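Side-chain contacts in putative membrane protein (Yersinia pestis CO92, PDB 5TF3), which is of unknown function, belongs to the DUF1198 family and folds as a compact, all-helical single chain: residues N78-R82 / A83-P87; L17-K20 / P21-E25. All coordinates share one frame; numbering follows the deposited sequence. Where two conformers were deposited one is given.

Contact 1: residues N78-R82 / A83-P87; sequences NTLIR and AQISP
Ile-85 N donates to Leu-80 O at 3.0 Å with a nearly straight N-H...O angle of 159°, while Gln-84 N reaches Ile-81 O at 2.9 Å. This pair of bonds, one nested inside the other, defines the Schellman motif that closes helix 70-82. Gln-84 is the C-prime residue, and its positive phi of 62° turns the chain back so that both amides face carbonyls of the last turn. The two donors approach from above the carbonyl planes rather than along a lone pair, Gln-84 N being the more displaced. Ala-83 N is held less firmly: it bonds to Thr-79 O at 3.2 Å, continuing the helical pattern, and only weakly to Leu-80 O. Leu-80 O therefore serves a good and a poor donor at once.

The reversal also builds the apolar contact expected of this motif, between the residues joined by the outer bond, Leu-80 and Ile-85. With chi1 at -68°, Leu-80 has CG anti to its carbonyl carbon, and its two methyls divide the work. CD2 meets Ile-85 CG2 at 3.9 Å, the two side chains crossing at a slant, whereas Leu-80 CD1 extends along the returning chain to Pro-87 CA at 4.1 Å. Phe-59, Ala-55 and Tyr-56 of helix 48-65 pack against this pair, and Leu-16 of helix 2-17 touches Ile-85. The departing loop is secured where Ser-86 O accepts a hydrogen bond from Tyr-56 OH, and Pro-87 O one from Tyr-118 OH.

On the more exposed flank, Ile-81 lies across the proline ring: its CG1 comes to 4.0 Å from Pro-87 CG, and its terminal CD1 stands 4.1 Å from the same ring carbon.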
loop_
_atom_site.group_PDB
_atom_site.type_symbol
_atom_site.label_atom_id
_atom_site.label_comp_id
_atom_site.label_asym_id
_atom_site.label_seq_id
_atom_site.Cartn_x
_atom_site.Cartn_y
_atom_site.Cartn_z
ATOM N N ASN A 78 5.175 9.443 5.676
ATOM C CA ASN A 78 6.066 10.422 5.067
ATOM C C ASN A 78 6.561 9.943 3.714
ATOM O O ASN A 78 6.854 10.770 2.841
ATOM C CB ASN A 78 7.250 10.721 5.992
ATOM C CG ASN A 78 6.842 11.535 7.212
ATOM O OD1 ASN A 78 5.803 12.204 7.205
ATOM N ND2 ASN A 78 7.673 11.506 8.256
ATOM N N THR A 79 6.661 8.620 3.520
ATOM C CA THR A 79 7.029 8.088 2.209
ATOM C C THR A 79 5.953 8.403 1.168
ATOM O O THR A 79 6.270 8.823 0.049
ATOM C CB THR A 79 7.307 6.573 2.324
ATOM O OG1 THR A 79 8.309 6.360 3.327
ATOM C CG2 THR A 79 7.849 5.985 1.027
ATOM N N LEU A 80 4.672 8.250 1.528
ATOM C CA LEU A 80 3.606 8.687 0.630
ATOM C C LEU A 80 3.726 10.168 0.330
ATOM O O LEU A 80 3.665 10.584 -0.832
ATOM C CB LEU A 80 2.229 8.404 1.232
ATOM C CG LEU A 80 1.781 6.965 1.397
ATOM C CD1 LEU A 80 0.356 6.955 1.985
ATOM C CD2 LEU A 80 1.830 6.286 0.052
ATOM N N ILE A 81 3.912 10.981 1.372
ATOM C CA ILE A 81 3.942 12.426 1.189
ATOM C C ILE A 81 5.114 12.822 0.293
ATOM O O ILE A 81 4.968 13.669 -0.598
ATOM C CB ILE A 81 4.000 13.131 2.558
ATOM C CG1 ILE A 81 2.652 12.997 3.285
ATOM C CG2 ILE A 81 4.361 14.594 2.395
ATOM C CD1 ILE A 81 2.673 13.543 4.707
ATOM N N ARG A 82 6.279 12.201 0.498
ATOM C CA ARG A 82 7.442 12.512 -0.327
ATOM C C ARG A 82 7.254 12.100 -1.785
ATOM O O ARG A 82 7.942 12.630 -2.664
ATOM C CB ARG A 82 8.693 11.844 0.253
ATOM C CG ARG A 82 9.490 12.768 1.159
ATOM C CD ARG A 82 10.773 12.127 1.694
ATOM N NE ARG A 82 10.544 11.467 2.974
ATOM C CZ ARG A 82 10.447 10.153 3.128
ATOM N NH1 ARG A 82 10.578 9.350 2.091
ATOM N NH2 ARG A 82 10.230 9.647 4.322
ATOM N N ALA A 83 6.349 11.166 -2.062
ATOM C CA ALA A 83 5.993 10.782 -3.423
ATOM C C ALA A 83 4.826 11.585 -3.984
ATOM O O ALA A 83 4.296 11.213 -5.040
ATOM C CB ALA A 83 5.626 9.294 -3.480
ATOM N N GLN A 84 4.383 12.637 -3.284
ATOM C CA GLN A 84 3.261 13.471 -3.725
ATOM C C GLN A 84 1.975 12.665 -3.812
ATOM O O GLN A 84 1.141 12.895 -4.690
ATOM C CB GLN A 84 3.545 14.142 -5.072
ATOM C CG GLN A 84 4.921 14.757 -5.175
ATOM C CD GLN A 84 5.077 15.952 -4.268
ATOM O OE1 GLN A 84 4.524 17.024 -4.530
ATOM N NE2 GLN A 84 5.823 15.775 -3.186
ATOM N N ILE A 85 1.834 11.691 -2.925
ATOM C CA ILE A 85 0.638 10.867 -2.816
ATOM C C ILE A 85 -0.093 11.282 -1.546
ATOM O O ILE A 85 0.531 11.418 -0.486
ATOM C CB ILE A 85 1.004 9.374 -2.792
ATOM C CG1 ILE A 85 1.560 8.959 -4.153
ATOM C CG2 ILE A 85 -0.199 8.526 -2.443
ATOM C CD1 ILE A 85 2.071 7.578 -4.159
ATOM N N SER A 86 -1.400 11.493 -1.650
ATOM C CA SER A 86 -2.171 11.915 -0.486
ATOM C C SER A 86 -1.990 10.912 0.651
ATOM O O SER A 86 -2.120 9.702 0.428
ATOM C CB SER A 86 -3.655 12.041 -0.818
ATOM O OG SER A 86 -4.398 12.211 0.377
ATOM N N PRO A 87 -1.685 11.362 1.869
ATOM C CA PRO A 87 -1.602 10.431 2.998
ATOM C C PRO A 87 -2.964 10.000 3.526
ATOM O O PRO A 87 -3.022 9.219 4.481
ATOM C CB PRO A 87 -0.840 11.250 4.054
ATOM C CG PRO A 87 -1.254 12.660 3.772
ATOM C CD PRO A 87 -1.473 12.761 2.281
#

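Contact 2: residues L17-K20 / P21-E25; sequences LKIK and PIYIE
Ile-19 has chi1 at 64°, which wedges CG1 between the backbone N and the carbonyl carbon and brings Ile-19 CD1 to 3.8 Å from Tyr-23 CB. Ile-19 CD1 also grazes Ile-24 CD1, at 4.4 Å. Tyr-23 has chi1 at -69°, with CG anti to its own carbonyl carbon, and this places the ring, with its CD2 edge, beside Lys-20 O. The site is a helix-loop-helix link. Lys-18 is the C-prime residue of the Schellman motif ending helix 2-17, and the loop then leads on to helix 22-29.

One hydrogen bond spans the junction: Tyr-23 N donates to Lys-20 O at 3.1 Å, with an N-H...O angle of 155° and the donor above the carbonyl plane. Lys-20 O also sits in the plane of the tyrosine ring, at its edge, 3.4 Å from Tyr-23 CD2, so one oxygen is met by both the amide and the ring rim. Next along, Pro-21 O accepts two amides, Ile-24 N at 2.7 Å and Glu-25 N at 3.0 Å.

Outside the link, the Tyr-23 ring meets His-62 edge-to-face and Tyr-23 O accepts a hydrogen bond from His-62 NE2; Glu-25 forms a salt bridge with Arg-7. At the solvent side, Lys-20 CB lies 4.0 Å from Ile-22 CG2.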
loop_
_atom_site.group_PDB
_atom_site.type_symbol
_atom_site.label_atom_id
_atom_site.label_comp_id
_atom_site.label_asym_id
_atom_site.label_seq_id
_atom_site.Cartn_x
_atom_site.Cartn_y
_atom_site.Cartn_z
ATOM N N LEU A 17 7.810 5.245 -5.127
ATOM C CA LEU A 17 8.027 5.530 -3.717
ATOM C C LEU A 17 9.481 5.859 -3.369
ATOM O O LEU A 17 9.742 6.330 -2.245
ATOM C CB LEU A 17 7.544 4.334 -2.902
ATOM C CG LEU A 17 6.034 4.137 -2.993
ATOM C CD1 LEU A 17 5.659 2.873 -2.240
ATOM C CD2 LEU A 17 5.317 5.346 -2.414
ATOM N N LYS A 18 10.424 5.622 -4.295
ATOM C CA LYS A 18 11.863 5.816 -4.061
ATOM C C LYS A 18 12.347 4.993 -2.870
ATOM O O LYS A 18 12.991 5.508 -1.958
ATOM C CB LYS A 18 12.214 7.293 -3.860
ATOM C CG LYS A 18 11.761 8.225 -4.964
ATOM C CD LYS A 18 12.542 7.974 -6.239
ATOM C CE LYS A 18 12.103 8.914 -7.358
ATOM N NZ LYS A 18 12.427 8.330 -8.691
ATOM N N ILE A 19 12.012 3.703 -2.870
ATOM C CA ILE A 19 12.447 2.773 -1.836
ATOM C C ILE A 19 13.038 1.564 -2.545
ATOM O O ILE A 19 12.840 1.358 -3.746
ATOM C CB ILE A 19 11.300 2.353 -0.879
ATOM C CG1 ILE A 19 10.210 1.570 -1.633
ATOM C CG2 ILE A 19 10.675 3.581 -0.190
ATOM C CD1 ILE A 19 8.979 1.294 -0.822
ATOM N N LYS A 20 13.805 0.779 -1.800
ATOM C CA LYS A 20 14.447 -0.389 -2.388
ATOM C C LYS A 20 13.407 -1.435 -2.800
ATOM O O LYS A 20 12.371 -1.583 -2.145
ATOM C CB LYS A 20 15.434 -1.009 -1.404
ATOM C CG LYS A 20 16.667 -0.155 -1.118
ATOM C CD LYS A 20 17.595 -0.848 -0.131
ATOM C CE LYS A 20 18.991 -0.220 -0.145
ATOM N NZ LYS A 20 19.930 -0.988 0.724
ATOM N N PRO A 21 13.682 -2.200 -3.863
ATOM C CA PRO A 21 12.710 -3.206 -4.327
ATOM C C PRO A 21 12.319 -4.221 -3.270
ATOM O O PRO A 21 11.188 -4.716 -3.306
ATOM C CB PRO A 21 13.442 -3.889 -5.493
ATOM C CG PRO A 21 14.467 -2.929 -5.923
ATOM C CD PRO A 21 14.868 -2.120 -4.736
ATOM N N ILE A 22 13.219 -4.556 -2.337
ATOM C CA ILE A 22 12.908 -5.550 -1.306
ATOM C C ILE A 22 11.592 -5.234 -0.608
ATOM O O ILE A 22 10.855 -6.144 -0.199
ATOM C CB ILE A 22 14.073 -5.668 -0.293
ATOM C CG1 ILE A 22 13.815 -6.798 0.709
ATOM C CG2 ILE A 22 14.260 -4.383 0.469
ATOM C CD1 ILE A 22 13.873 -8.170 0.108
ATOM N N TYR A 23 11.252 -3.955 -0.475
ATOM C CA TYR A 23 10.000 -3.646 0.193
ATOM C C TYR A 23 8.787 -4.064 -0.628
ATOM O O TYR A 23 7.728 -4.309 -0.053
ATOM C CB TYR A 23 9.945 -2.158 0.526
ATOM C CG TYR A 23 10.938 -1.780 1.601
ATOM C CD1 TYR A 23 10.618 -1.928 2.937
ATOM C CD2 TYR A 23 12.205 -1.303 1.275
ATOM C CE1 TYR A 23 11.525 -1.601 3.933
ATOM C CE2 TYR A 23 13.129 -0.970 2.265
ATOM C CZ TYR A 23 12.778 -1.127 3.588
ATOM O OH TYR A 23 13.664 -0.797 4.585
ATOM N N ILE A 24 8.921 -4.164 -1.947
ATOM C CA ILE A 24 7.815 -4.628 -2.780
ATOM C C ILE A 24 7.790 -6.150 -2.849
ATOM O O ILE A 24 6.731 -6.767 -2.725
ATOM C CB ILE A 24 7.923 -4.005 -4.185
ATOM C CG1 ILE A 24 8.146 -2.505 -4.084
ATOM C CG2 ILE A 24 6.679 -4.295 -4.993
ATOM C CD1 ILE A 24 7.111 -1.818 -3.319
ATOM N N GLU A 25 8.965 -6.755 -3.038
ATOM C CA GLU A 25 9.082 -8.209 -3.082
ATOM C C GLU A 25 8.563 -8.850 -1.801
ATOM O O GLU A 25 7.902 -9.893 -1.847
ATOM C CB GLU A 25 10.547 -8.592 -3.346
ATOM C CG GLU A 25 11.056 -8.058 -4.696
ATOM C CD GLU A 25 12.596 -8.037 -4.857
ATOM O OE1 GLU A 25 13.331 -8.091 -3.841
ATOM O OE2 GLU A 25 13.065 -7.942 -6.022
#

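Overall arrangement
Each contact involves a Schellman helix end, of a different helix: contact 1 holds the whole capping pair of bonds, contact 2 only the outgoing residues. Contact 1 closes helix 70-82 and is partly buried, its Leu-80 and Ile-85 turned to helix 48-65. Contact 2 opens on the last residues of the motif of helix 2-17 and lies at the surface, where one hydrogen bond and a thin apolar touch join the loop to helix 22-29. Their centres are about 15 Å apart, yet they meet: Thr-79 CG2 packs 3.9 Å from Ile-19 CG2, and Ala-83 CB lies 4.1 Å from Leu-17 CD2. The ends of helices 70-82 and 2-17 are thus packed side by side, and helix 48-65 touches both contacts.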